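Local coordinates for acetyl xylan esterase (Metagenome, PDB 6XYC), which removes acetyl and feruloyl ester groups from complex natural xylans as a bifunctional esterase of the alpha/beta-hydrolase superfamily, at residues N14-S19 with S24-I29; Q237-K242 with A252-V257; A70-I75 with F278-S283; G142-D147 with V206-P211. One frame throughout, in Å; residues are numbered along the deposited sequence.

Interaction 1: residues N14-S19 with S24-I29; sequences NVNYAS and SHNLDI
Val15 and Leu27 form an antiparallel hydrogen-bonded pair, Val15 N reaching Leu27 O at 2.9 Å and Leu27 N returning to Val15 O at 2.8 Å. Asn14, which faces Leu27 together with Val15, makes a G1 beta bulge, and its backbone N donates to Asp28 OD1, 2.8 Å away and nearly straight at 169°. Asn16 and Asn26 follow as the non-hydrogen-bonded pair; their amide planes stand almost perpendicular, and the bond from Asn16 ND2 to Asn26 OD1 is weak, the same ND2 also bonding Asp20 OD2. Asn16 OD1 accepts from Ala18 N in an Asx turn. Beyond it, Tyr17 N meets His25 O at 2.9 Å. With CG between the backbone N and the carbonyl carbon (chi1 62°), the Tyr17 ring folds back against His25 and Leu27: His25 CB lies over its face, 4.2 Å from the centroid, while Tyr17 CD2 touches Leu27 CD2 at 3.5 Å. Without the ring, as with an alanine here, His25 and Leu27 would probably lose this shared surface, and Asn78 O its hydroxyl partner. Lys56 makes a salt bridge with Asp28 and also binds Asn14 OD1, so the hairpin has a charged, polar bulge at one end and aromatic packing at the other.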
loop_
_atom_site.group_PDB
_atom_site.type_symbol
_atom_site.label_atom_id
_atom_site.label_comp_id
_atom_site.label_asym_id
_atom_site.label_seq_id
_atom_site.Cartn_x
_atom_site.Cartn_y
_atom_site.Cartn_z
ATOM N N ASN A 14 -17.913 4.958 -0.525
ATOM C CA ASN A 14 -17.807 6.123 0.356
ATOM C C ASN A 14 -18.246 5.786 1.781
ATOM O O ASN A 14 -19.083 6.462 2.385
ATOM C CB ASN A 14 -18.596 7.296 -0.220
ATOM C CG ASN A 14 -17.907 7.903 -1.428
ATOM O OD1 ASN A 14 -16.753 8.317 -1.348
ATOM N ND2 ASN A 14 -18.602 7.936 -2.558
ATOM N N VAL A 15 -17.653 4.723 2.312
ATOM C CA VAL A 15 -17.780 4.352 3.714
ATOM C C VAL A 15 -16.626 5.001 4.463
ATOM O O VAL A 15 -15.457 4.777 4.131
ATOM C CB VAL A 15 -17.760 2.826 3.878
ATOM C CG1 VAL A 15 -17.783 2.450 5.338
ATOM C CG2 VAL A 15 -18.925 2.200 3.113
ATOM N N ASN A 16 -16.944 5.832 5.448
ATOM C CA ASN A 16 -15.909 6.479 6.241
ATOM C C ASN A 16 -15.352 5.483 7.251
ATOM O O ASN A 16 -16.113 4.820 7.965
ATOM C CB ASN A 16 -16.464 7.710 6.954
ATOM C CG ASN A 16 -15.378 8.519 7.637
ATOM O OD1 ASN A 16 -15.003 8.234 8.775
ATOM N ND2 ASN A 16 -14.857 9.526 6.938
ATOM N N TYR A 17 -14.023 5.367 7.302
ATOM C CA TYR A 17 -13.374 4.413 8.190
ATOM C C TYR A 17 -12.765 5.062 9.425
ATOM O O TYR A 17 -12.253 4.343 10.292
ATOM C CB TYR A 17 -12.300 3.615 7.427
ATOM C CG TYR A 17 -11.145 4.423 6.855
ATOM C CD1 TYR A 17 -10.137 4.908 7.677
ATOM C CD2 TYR A 17 -11.051 4.664 5.488
ATOM C CE1 TYR A 17 -9.080 5.630 7.161
ATOM C CE2 TYR A 17 -9.997 5.386 4.963
ATOM C CZ TYR A 17 -9.016 5.861 5.803
ATOM O OH TYR A 17 -7.963 6.585 5.289
ATOM N N ALA A 18 -12.807 6.391 9.536
ATOM C CA ALA A 18 -12.214 7.098 10.662
ATOM C C ALA A 18 -13.254 7.748 11.568
ATOM O O ALA A 18 -12.893 8.565 12.424
ATOM C CB ALA A 18 -11.238 8.164 10.164
ATOM N N SER A 19 -14.531 7.415 11.398
ATOM C CA SER A 19 -15.593 8.001 12.208
ATOM C C SER A 19 -15.537 9.526 12.167
ATOM O O SER A 19 -15.763 10.205 13.171
ATOM C CB SER A 19 -15.516 7.501 13.653
ATOM O OG SER A 19 -15.682 6.099 13.729
ATOM N N SER A 24 -11.147 12.113 2.600
ATOM C CA SER A 24 -9.837 11.478 2.666
ATOM C C SER A 24 -9.834 10.230 3.532
ATOM O O SER A 24 -8.868 9.462 3.476
ATOM C CB SER A 24 -8.808 12.476 3.200
ATOM O OG SER A 24 -9.187 12.949 4.484
ATOM N N HIS A 25 -10.877 10.010 4.331
ATOM C CA HIS A 25 -10.986 8.830 5.175
ATOM C C HIS A 25 -12.159 7.951 4.755
ATOM O O HIS A 25 -12.784 7.295 5.595
ATOM C CB HIS A 25 -11.117 9.231 6.645
ATOM C CG HIS A 25 -9.837 9.710 7.254
ATOM N ND1 HIS A 25 -9.804 10.616 8.293
ATOM C CD2 HIS A 25 -8.545 9.410 6.973
ATOM C CE1 HIS A 25 -8.547 10.855 8.625
ATOM N NE2 HIS A 25 -7.763 10.135 7.840
ATOM N N ASN A 26 -12.474 7.942 3.465
ATOM C CA ASN A 26 -13.481 7.055 2.909
ATOM C C ASN A 26 -12.824 5.873 2.208
ATOM O O ASN A 26 -11.670 5.934 1.784
ATOM C CB ASN A 26 -14.381 7.795 1.919
ATOM C CG ASN A 26 -15.357 8.727 2.596
ATOM O OD1 ASN A 26 -15.543 8.688 3.809
ATOM N ND2 ASN A 26 -16.004 9.572 1.796
ATOM N N LEU A 27 -13.588 4.794 2.078
ATOM C CA LEU A 27 -13.160 3.645 1.297
ATOM C C LEU A 27 -14.356 3.067 0.558
ATOM O O LEU A 27 -15.509 3.377 0.866
ATOM C CB LEU A 27 -12.509 2.571 2.182
ATOM C CG LEU A 27 -13.232 2.124 3.449
ATOM C CD1 LEU A 27 -14.325 1.131 3.136
ATOM C CD2 LEU A 27 -12.203 1.534 4.416
ATOM N N ASP A 28 -14.064 2.233 -0.436
ATOM C CA ASP A 28 -15.075 1.496 -1.181
ATOM C C ASP A 28 -14.833 0.007 -0.985
ATOM O O ASP A 28 -13.682 -0.441 -0.949
ATOM C CB ASP A 28 -15.032 1.843 -2.669
ATOM C CG ASP A 28 -15.154 3.331 -2.928
ATOM O OD1 ASP A 28 -15.817 4.028 -2.126
ATOM O OD2 ASP A 28 -14.579 3.792 -3.933
ATOM N N ILE A 29 -15.912 -0.763 -0.858
ATOM C CA ILE A 29 -15.823 -2.206 -0.649
ATOM C C ILE A 29 -16.602 -2.906 -1.754
ATOM O O ILE A 29 -17.764 -2.576 -1.998
ATOM C CB ILE A 29 -16.366 -2.613 0.733
ATOM C CG1 ILE A 29 -15.584 -1.920 1.851
ATOM C CG2 ILE A 29 -16.300 -4.121 0.898
ATOM C CD1 ILE A 29 -16.182 -2.121 3.228
#

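Interaction 2: residues Q237-K242 with A252-V257; sequences QSVNLK and ATFISV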
loop_
_atom_site.group_PDB
_atom_site.type_symbol
_atom_site.label_atom_id
_atom_site.label_comp_id
_atom_site.label_asym_id
_atom_site.label_seq_id
_atom_site.Cartn_x
_atom_site.Cartn_y
_atom_site.Cartn_z
ATOM N N GLN A 237 14.805 1.026 -7.058
ATOM C CA GLN A 237 14.100 1.006 -5.781
ATOM C C GLN A 237 13.647 -0.405 -5.417
ATOM O O GLN A 237 13.804 -0.847 -4.271
ATOM C CB GLN A 237 12.909 1.964 -5.839
ATOM C CG GLN A 237 13.304 3.430 -5.854
ATOM C CD GLN A 237 13.668 3.945 -4.483
ATOM O OE1 GLN A 237 12.866 3.871 -3.553
ATOM N NE2 GLN A 237 14.873 4.476 -4.347
ATOM N N SER A 238 13.084 -1.134 -6.384
ATOM C CA SER A 238 12.620 -2.491 -6.116
ATOM C C SER A 238 13.768 -3.495 -6.066
ATOM O O SER A 238 13.705 -4.462 -5.295
ATOM C CB SER A 238 11.595 -2.908 -7.169
ATOM O OG SER A 238 10.394 -2.162 -7.024
ATOM N N VAL A 239 14.810 -3.300 -6.880
ATOM C CA VAL A 239 16.021 -4.104 -6.734
ATOM C C VAL A 239 16.530 -4.005 -5.301
ATOM O O VAL A 239 16.830 -5.013 -4.650
ATOM C CB VAL A 239 17.092 -3.649 -7.741
ATOM C CG1 VAL A 239 18.413 -4.320 -7.435
ATOM C CG2 VAL A 239 16.647 -3.941 -9.168
ATOM N N ASN A 240 16.607 -2.777 -4.784
ATOM C CA ASN A 240 17.112 -2.565 -3.434
ATOM C C ASN A 240 16.210 -3.221 -2.395
ATOM O O ASN A 240 16.700 -3.838 -1.441
ATOM C CB ASN A 240 17.247 -1.067 -3.163
ATOM C CG ASN A 240 18.328 -0.414 -4.007
ATOM O OD1 ASN A 240 19.119 -1.096 -4.659
ATOM N ND2 ASN A 240 18.364 0.914 -3.997
ATOM N N LEU A 241 14.890 -3.104 -2.557
ATOM C CA LEU A 241 13.983 -3.714 -1.593
ATOM C C LEU A 241 14.149 -5.228 -1.563
ATOM O O LEU A 241 14.178 -5.831 -0.486
ATOM C CB LEU A 241 12.535 -3.342 -1.919
ATOM C CG LEU A 241 11.488 -3.722 -0.869
ATOM C CD1 LEU A 241 11.825 -3.102 0.487
ATOM C CD2 LEU A 241 10.097 -3.292 -1.309
ATOM N N LYS A 242 14.249 -5.857 -2.736
ATOM C CA LYS A 242 14.457 -7.300 -2.800
ATOM C C LYS A 242 15.760 -7.692 -2.112
ATOM O O LYS A 242 15.804 -8.671 -1.358
ATOM C CB LYS A 242 14.456 -7.757 -4.262
ATOM C CG LYS A 242 15.020 -9.135 -4.509
ATOM C CD LYS A 242 14.084 -10.218 -4.026
ATOM C CE LYS A 242 14.544 -11.573 -4.529
ATOM N NZ LYS A 242 14.126 -12.689 -3.627
ATOM N N ALA A 252 10.786 -12.385 -0.296
ATOM C CA ALA A 252 10.359 -11.461 -1.332
ATOM C C ALA A 252 10.499 -12.123 -2.693
ATOM O O ALA A 252 11.467 -12.845 -2.948
ATOM C CB ALA A 252 11.185 -10.173 -1.293
ATOM N N THR A 253 9.503 -11.902 -3.543
ATOM C CA THR A 253 9.546 -12.278 -4.948
ATOM C C THR A 253 9.570 -10.998 -5.768
ATOM O O THR A 253 8.723 -10.120 -5.572
ATOM C CB THR A 253 8.337 -13.139 -5.333
ATOM O OG1 THR A 253 8.302 -14.305 -4.502
ATOM C CG2 THR A 253 8.420 -13.560 -6.794
ATOM N N PHE A 254 10.547 -10.881 -6.663
ATOM C CA PHE A 254 10.736 -9.670 -7.456
ATOM C C PHE A 254 10.530 -10.017 -8.924
ATOM O O PHE A 254 11.259 -10.851 -9.479
ATOM C CB PHE A 254 12.122 -9.063 -7.232
ATOM C CG PHE A 254 12.396 -7.842 -8.075
ATOM C CD1 PHE A 254 11.390 -6.924 -8.347
ATOM C CD2 PHE A 254 13.657 -7.612 -8.593
ATOM C CE1 PHE A 254 11.640 -5.809 -9.127
ATOM C CE2 PHE A 254 13.914 -6.497 -9.365
ATOM C CZ PHE A 254 12.906 -5.596 -9.634
ATOM N N ILE A 255 9.541 -9.377 -9.548
ATOM C CA ILE A 255 9.241 -9.564 -10.961
ATOM C C ILE A 255 9.544 -8.258 -11.683
ATOM O O ILE A 255 8.895 -7.234 -11.430
ATOM C CB ILE A 255 7.782 -9.986 -11.181
ATOM C CG1 ILE A 255 7.562 -11.410 -10.665
ATOM C CG2 ILE A 255 7.418 -9.902 -12.651
ATOM C CD1 ILE A 255 6.098 -11.830 -10.605
ATOM N N SER A 256 10.531 -8.296 -12.575
ATOM C CA SER A 256 10.909 -7.153 -13.392
ATOM C C SER A 256 10.175 -7.258 -14.721
ATOM O O SER A 256 10.202 -8.311 -15.364
ATOM C CB SER A 256 12.425 -7.132 -13.614
ATOM O OG SER A 256 12.819 -5.973 -14.327
ATOM N N VAL A 257 9.509 -6.179 -15.120
ATOM C CA VAL A 257 8.698 -6.153 -16.336
ATOM C C VAL A 257 9.554 -5.562 -17.452
ATOM O O VAL A 257 9.879 -4.361 -17.403
ATOM C CB VAL A 257 7.407 -5.345 -16.136
ATOM C CG1 VAL A 257 6.590 -5.319 -17.425
ATOM C CG2 VAL A 257 6.577 -5.923 -14.987
#
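In the beta-alpha-beta unit formed by strand 222-227, helix 236-248 and strand 252-257, the helix lies against the strand that follows it. The short segments run nearly antiparallel, their axes at 157° and 9.0 Å apart at closest approach. Phe254 meets Ser238, Val239 and Lys242 between them. With CG anti to the backbone N (chi1 177°), its ring extends from the strand to the helix, where Ser238 CB comes to 3.5 Å from Phe254 CE1. Val239 CG2 touches the ring obliquely from the next helical position, 3.7 Å from Phe254 CE2. The hydroxyl of Ser238 is engaged elsewhere, with His226 ND1 on the preceding strand.

One turn on, the Lys242 chain bends at its second torsion (chi2 73°) and passes alongside Phe254 CB, with Lys242 CD 3.9 Å from that atom. The ammonium group then reaches the strand's first residue: Lys242 NZ donates to Ala252 O at 2.7 Å, approaching from above the carbonyl plane. Asp246 pairs with the same ammonium group in a salt bridge. A leucine in place of Lys242 would probably leave Ala252 O without this donor and Asp246 without its positive mate. Apolar packing along the body of the helix, joined by a polar link at the start of the strand, closes the right-handed crossover characteristic of alpha/beta hydrolases.

Interaction 3: residues A70-I75 with F278-S283; sequences AGFAVI and FFTEQS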
loop_
_atom_site.group_PDB
_atom_site.type_symbol
_atom_site.label_atom_id
_atom_site.label_comp_id
_atom_site.label_asym_id
_atom_site.label_seq_id
_atom_site.Cartn_x
_atom_site.Cartn_y
_atom_site.Cartn_z
ATOM N N ALA A 70 -10.516 -13.302 -8.946
ATOM C CA ALA A 70 -9.785 -14.307 -8.185
ATOM C C ALA A 70 -10.504 -14.719 -6.909
ATOM O O ALA A 70 -10.069 -15.669 -6.248
ATOM C CB ALA A 70 -8.387 -13.784 -7.830
ATOM N N GLY A 71 -11.586 -14.033 -6.550
ATOM C CA GLY A 71 -12.388 -14.402 -5.400
ATOM C C GLY A 71 -12.141 -13.603 -4.145
ATOM O O GLY A 71 -12.563 -14.037 -3.068
ATOM N N PHE A 72 -11.476 -12.455 -4.241
ATOM C CA PHE A 72 -11.193 -11.626 -3.078
ATOM C C PHE A 72 -12.169 -10.458 -3.013
ATOM O O PHE A 72 -12.550 -9.896 -4.044
ATOM C CB PHE A 72 -9.765 -11.080 -3.121
ATOM C CG PHE A 72 -8.707 -12.133 -2.984
ATOM C CD1 PHE A 72 -8.145 -12.713 -4.102
ATOM C CD2 PHE A 72 -8.274 -12.531 -1.733
ATOM C CE1 PHE A 72 -7.167 -13.684 -3.976
ATOM C CE2 PHE A 72 -7.299 -13.501 -1.596
ATOM C CZ PHE A 72 -6.744 -14.077 -2.723
ATOM N N ALA A 73 -12.582 -10.113 -1.797
ATOM C CA ALA A 73 -13.174 -8.809 -1.550
ATOM C C ALA A 73 -12.108 -7.737 -1.740
ATOM O O ALA A 73 -10.944 -7.926 -1.366
ATOM C CB ALA A 73 -13.745 -8.737 -0.135
ATOM N N VAL A 74 -12.499 -6.610 -2.333
ATOM C CA VAL A 74 -11.576 -5.520 -2.627
ATOM C C VAL A 74 -12.016 -4.287 -1.856
ATOM O O VAL A 74 -13.177 -3.871 -1.948
ATOM C CB VAL A 74 -11.501 -5.223 -4.136
ATOM C CG1 VAL A 74 -10.704 -3.942 -4.379
ATOM C CG2 VAL A 74 -10.891 -6.402 -4.898
ATOM N N ILE A 75 -11.088 -3.698 -1.111
ATOM C CA ILE A 75 -11.340 -2.478 -0.360
ATOM C C ILE A 75 -10.344 -1.430 -0.837
ATOM O O ILE A 75 -9.144 -1.539 -0.565
ATOM C CB ILE A 75 -11.219 -2.705 1.154
ATOM C CG1 ILE A 75 -12.133 -3.855 1.587
ATOM C CG2 ILE A 75 -11.568 -1.446 1.913
ATOM C CD1 ILE A 75 -11.421 -5.181 1.747
ATOM N N PHE A 278 -0.162 -14.969 -6.262
ATOM C CA PHE A 278 0.546 -14.725 -5.009
ATOM C C PHE A 278 -0.429 -14.630 -3.842
ATOM O O PHE A 278 -0.294 -15.339 -2.837
ATOM C CB PHE A 278 1.378 -13.445 -5.150
ATOM C CG PHE A 278 2.003 -12.973 -3.870
ATOM C CD1 PHE A 278 3.182 -13.547 -3.409
ATOM C CD2 PHE A 278 1.429 -11.952 -3.131
ATOM C CE1 PHE A 278 3.771 -13.116 -2.228
ATOM C CE2 PHE A 278 2.009 -11.516 -1.946
ATOM C CZ PHE A 278 3.185 -12.099 -1.495
ATOM N N PHE A 279 -1.435 -13.764 -3.967
ATOM C CA PHE A 279 -2.412 -13.613 -2.894
ATOM C C PHE A 279 -3.144 -14.918 -2.637
ATOM O O PHE A 279 -3.430 -15.261 -1.485
ATOM C CB PHE A 279 -3.417 -12.498 -3.220
ATOM C CG PHE A 279 -2.936 -11.115 -2.867
ATOM C CD1 PHE A 279 -2.279 -10.850 -1.678
ATOM C CD2 PHE A 279 -3.166 -10.057 -3.735
ATOM C CE1 PHE A 279 -1.849 -9.571 -1.372
ATOM C CE2 PHE A 279 -2.739 -8.782 -3.429
ATOM C CZ PHE A 279 -2.079 -8.536 -2.248
ATOM N N THR A 280 -3.457 -15.665 -3.699
ATOM C CA THR A 280 -4.152 -16.936 -3.514
ATOM C C THR A 280 -3.270 -17.926 -2.765
ATOM O O THR A 280 -3.719 -18.591 -1.827
ATOM C CB THR A 280 -4.589 -17.525 -4.857
ATOM O OG1 THR A 280 -5.561 -16.670 -5.473
ATOM C CG2 THR A 280 -5.186 -18.925 -4.649
ATOM N N GLU A 281 -2.001 -18.029 -3.170
ATOM C CA GLU A 281 -1.065 -18.902 -2.465
ATOM C C GLU A 281 -0.907 -18.472 -1.010
ATOM O O GLU A 281 -0.889 -19.314 -0.106
ATOM C CB GLU A 281 0.291 -18.906 -3.175
ATOM C CG GLU A 281 0.241 -19.372 -4.621
ATOM C CD GLU A 281 1.385 -18.833 -5.462
ATOM O OE1 GLU A 281 1.514 -19.265 -6.626
ATOM O OE2 GLU A 281 2.154 -17.979 -4.970
ATOM N N GLN A 282 -0.799 -17.164 -0.766
ATOM C CA GLN A 282 -0.667 -16.674 0.601
ATOM C C GLN A 282 -1.939 -16.926 1.403
ATOM O O GLN A 282 -1.878 -17.220 2.601
ATOM C CB GLN A 282 -0.335 -15.182 0.591
ATOM C CG GLN A 282 1.022 -14.849 0.003
ATOM C CD GLN A 282 2.165 -15.277 0.903
ATOM O OE1 GLN A 282 2.159 -15.008 2.104
ATOM N NE2 GLN A 282 3.155 -15.949 0.325
ATOM N N SER A 283 -3.099 -16.824 0.757
ATOM C CA SER A 283 -4.366 -16.985 1.459
ATOM C C SER A 283 -4.502 -18.364 2.091
ATOM O O SER A 283 -5.290 -18.530 3.028
ATOM C CB SER A 283 -5.526 -16.734 0.500
ATOM O OG SER A 283 -5.391 -17.514 -0.674
HETATM O O HOH W 1 -7.943 -17.180 -6.897
#
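Ala70 O reaches Thr280 OG1 through a single water, which donates to both, at 2.7 Å to Ala70 O and 2.8 Å to Thr280 OG1. The carbonyl lies just ahead of Gly71, and the Thr280 hydroxyl also bonds Thr276 O one turn back in its own helix, so the water joins this turn to the flank of helix 269-284. Gly71 follows with positive phi (100°) and closes the preceding helix in a Schellman motif; a side chain here would collide with the carbonyl oxygen of Ala70. The turn delivers Phe72 to the C-terminal helix. Its CG is anti to the carbonyl carbon (chi1 -67°), and the outer end of the ring meets the helix surface, Phe72 CZ lying 3.7 Å from Phe279 CB and equally close to the backbone carbon of the same residue. Thr280 OG1 lies at the ring edge, near its plane, 3.7 Å from Phe72 CE1. In the alpha/beta-hydrolase fold, helices pack on both sides of a central, largely parallel sheet, and here helix 269-284 is fitted beside the chain leading into strand 73-77. Phe72 and Phe279 both rest on Ile42 of strand 39-45 and Phe114 of strand 114-120, and the Phe279 ring continues away from Phe72 toward Thr118 and Val166. Ala73 and Ile75 bond by their backbones to strand 39-45, while Val74 pairs with Tyr30 on the other side and turns its side chain to Leu67 and Leu68 of helix 56-69.

Interaction 4: residues G142-D147 with V206-P211; sequences GDLTVD and VKLISP
Leu208 carries the whole contact with Leu144 and Val146, and the last turn of helix 203-208 brings it into place. Val206, at the start of this segment, contributes through its carbonyl: Val206 O accepts from Ser210 OG at 2.6 Å, a bond that ties the helix end to the chain leaving it. Lys207 follows on the exposed side, and its carbonyl oxygen receives the backbone N of Ser210. Leu208 then points at the strand. With CG anti to the carbonyl carbon (chi1 -66°) and the chain extended beyond it, one methyl does most of the touching: Leu208 CD1 lies 3.7 Å from Leu144 CG and 3.9 Å from Val146 CG1. Leu144 and Val146, alternate residues of strand 144-147, present their side chains on one face of the small antiparallel hairpin with strand 138-141, and the methyl rests against both. Leu139 and Ser141 of the partner strand also touch Leu208, so the helix end packs across the two-stranded sheet, which is separate from the large central sheet of the alpha/beta-hydrolase fold. No hydrogen bond crosses the contact; the side chains meet by apolar packing. Beyond it the backbone carbonyls of Leu208 and Ile209 are bound by Trp87 NE1 and His125 NE2 in turn. Ser210 OG is held a second time, by Met174 N, before Pro211 packs on helix 122-131.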
loop_
_atom_site.group_PDB
_atom_site.type_symbol
_atom_site.label_atom_id
_atom_site.label_comp_id
_atom_site.label_asym_id
_atom_site.label_seq_id
_atom_site.Cartn_x
_atom_site.Cartn_y
_atom_site.Cartn_z
ATOM N N GLY A 142 17.246 9.035 15.267
ATOM C CA GLY A 142 17.821 10.183 15.953
ATOM C C GLY A 142 16.860 10.693 17.010
ATOM O O GLY A 142 16.344 9.928 17.833
ATOM N N ASP A 143 16.605 11.997 16.988
ATOM C CA ASP A 143 15.679 12.624 17.923
ATOM C C ASP A 143 14.236 12.611 17.428
ATOM O O ASP A 143 13.339 13.039 18.161
ATOM C CB ASP A 143 16.110 14.071 18.194
ATOM C CG ASP A 143 17.392 14.160 19.000
ATOM O OD1 ASP A 143 17.578 13.338 19.922
ATOM O OD2 ASP A 143 18.212 15.055 18.721
ATOM N N LEU A 144 13.994 12.122 16.217
ATOM C CA LEU A 144 12.680 12.170 15.592
ATOM C C LEU A 144 11.942 10.860 15.823
ATOM O O LEU A 144 12.476 9.780 15.551
ATOM C CB LEU A 144 12.819 12.430 14.094
ATOM C CG LEU A 144 11.581 12.555 13.202
ATOM C CD1 LEU A 144 10.635 13.607 13.749
ATOM C CD2 LEU A 144 11.996 12.885 11.773
ATOM N N THR A 145 10.708 10.961 16.311
ATOM C CA THR A 145 9.851 9.801 16.517
ATOM C C THR A 145 8.518 10.054 15.833
ATOM O O THR A 145 7.886 11.089 16.065
ATOM C CB THR A 145 9.621 9.516 18.006
ATOM O OG1 THR A 145 10.871 9.229 18.648
ATOM C CG2 THR A 145 8.674 8.325 18.175
ATOM N N VAL A 146 8.086 9.107 15.002
ATOM C CA VAL A 146 6.803 9.196 14.314
ATOM C C VAL A 146 5.884 8.086 14.807
ATOM O O VAL A 146 6.315 6.946 15.015
ATOM C CB VAL A 146 6.954 9.130 12.777
ATOM C CG1 VAL A 146 7.699 10.351 12.262
ATOM C CG2 VAL A 146 7.644 7.842 12.363
ATOM N N ASP A 147 4.612 8.432 14.979
ATOM C CA ASP A 147 3.585 7.499 15.427
ATOM C C ASP A 147 2.988 6.820 14.199
ATOM O O ASP A 147 2.247 7.445 13.433
ATOM C CB ASP A 147 2.522 8.250 16.229
ATOM C CG ASP A 147 1.425 7.350 16.746
ATOM O OD1 ASP A 147 1.480 6.126 16.507
ATOM O OD2 ASP A 147 0.500 7.875 17.402
ATOM N N VAL A 206 14.027 11.049 6.102
ATOM C CA VAL A 206 14.146 10.146 4.962
ATOM C C VAL A 206 14.126 8.698 5.427
ATOM O O VAL A 206 13.529 7.832 4.780
ATOM C CB VAL A 206 15.415 10.459 4.150
ATOM C CG1 VAL A 206 15.663 9.366 3.110
ATOM C CG2 VAL A 206 15.298 11.814 3.476
ATOM N N LYS A 207 14.774 8.410 6.558
ATOM C CA LYS A 207 14.763 7.043 7.066
ATOM C C LYS A 207 13.352 6.618 7.452
ATOM O O LYS A 207 12.943 5.481 7.186
ATOM C CB LYS A 207 15.698 6.897 8.269
ATOM C CG LYS A 207 15.824 5.452 8.750
ATOM C CD LYS A 207 16.660 5.309 10.012
ATOM C CE LYS A 207 16.935 3.832 10.296
ATOM N NZ LYS A 207 17.491 3.588 11.650
ATOM N N LEU A 208 12.591 7.522 8.072
ATOM C CA LEU A 208 11.290 7.174 8.631
ATOM C C LEU A 208 10.165 7.170 7.604
ATOM O O LEU A 208 9.058 6.735 7.935
ATOM C CB LEU A 208 10.930 8.131 9.767
ATOM C CG LEU A 208 11.828 8.053 11.004
ATOM C CD1 LEU A 208 11.403 9.042 12.056
ATOM C CD2 LEU A 208 11.825 6.618 11.562
ATOM N N ILE A 209 10.401 7.652 6.381
ATOM C CA ILE A 209 9.436 7.471 5.300
ATOM C C ILE A 209 9.820 6.326 4.373
ATOM O O ILE A 209 9.109 6.065 3.395
ATOM C CB ILE A 209 9.245 8.759 4.472
ATOM C CG1 ILE A 209 10.544 9.174 3.778
ATOM C CG2 ILE A 209 8.707 9.881 5.356
ATOM C CD1 ILE A 209 10.365 10.251 2.741
ATOM N N SER A 210 10.932 5.642 4.642
ATOM C CA SER A 210 11.447 4.631 3.725
ATOM C C SER A 210 11.306 3.251 4.352
ATOM O O SER A 210 12.117 2.871 5.214
ATOM C CB SER A 210 12.909 4.922 3.371
ATOM O OG SER A 210 13.035 6.194 2.763
ATOM N N PRO A 211 10.308 2.457 3.947
ATOM C CA PRO A 211 10.079 1.162 4.618
ATOM C C PRO A 211 11.214 0.166 4.427
ATOM O O PRO A 211 11.289 -0.817 5.177
ATOM C CB PRO A 211 8.775 0.654 3.981
ATOM C CG PRO A 211 8.717 1.328 2.637
ATOM C CD PRO A 211 9.406 2.665 2.800
#

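Three of the four contacts reach the large mixed sheet. Interactions 1 and 3 meet directly, Leu27 and Ile29 packing on Ile75 where strands 26-32 and 73-77 are neighbours, though their centres lie 21 Å apart. Interaction 2 sits at the far end of the sheet, about 31 Å from interaction 1 between centres and on the opposite side of the chain's centre. Interaction 4 belongs to the separate two-stranded sheet. Along the chain, interaction 1 closes first; interaction 3 then spans some 200 residues, bracketing interaction 4 and afterwards interaction 2. The C-terminal helix thus returns to an early strand, bringing distant parts of the esterase's sequence together in one compact domain.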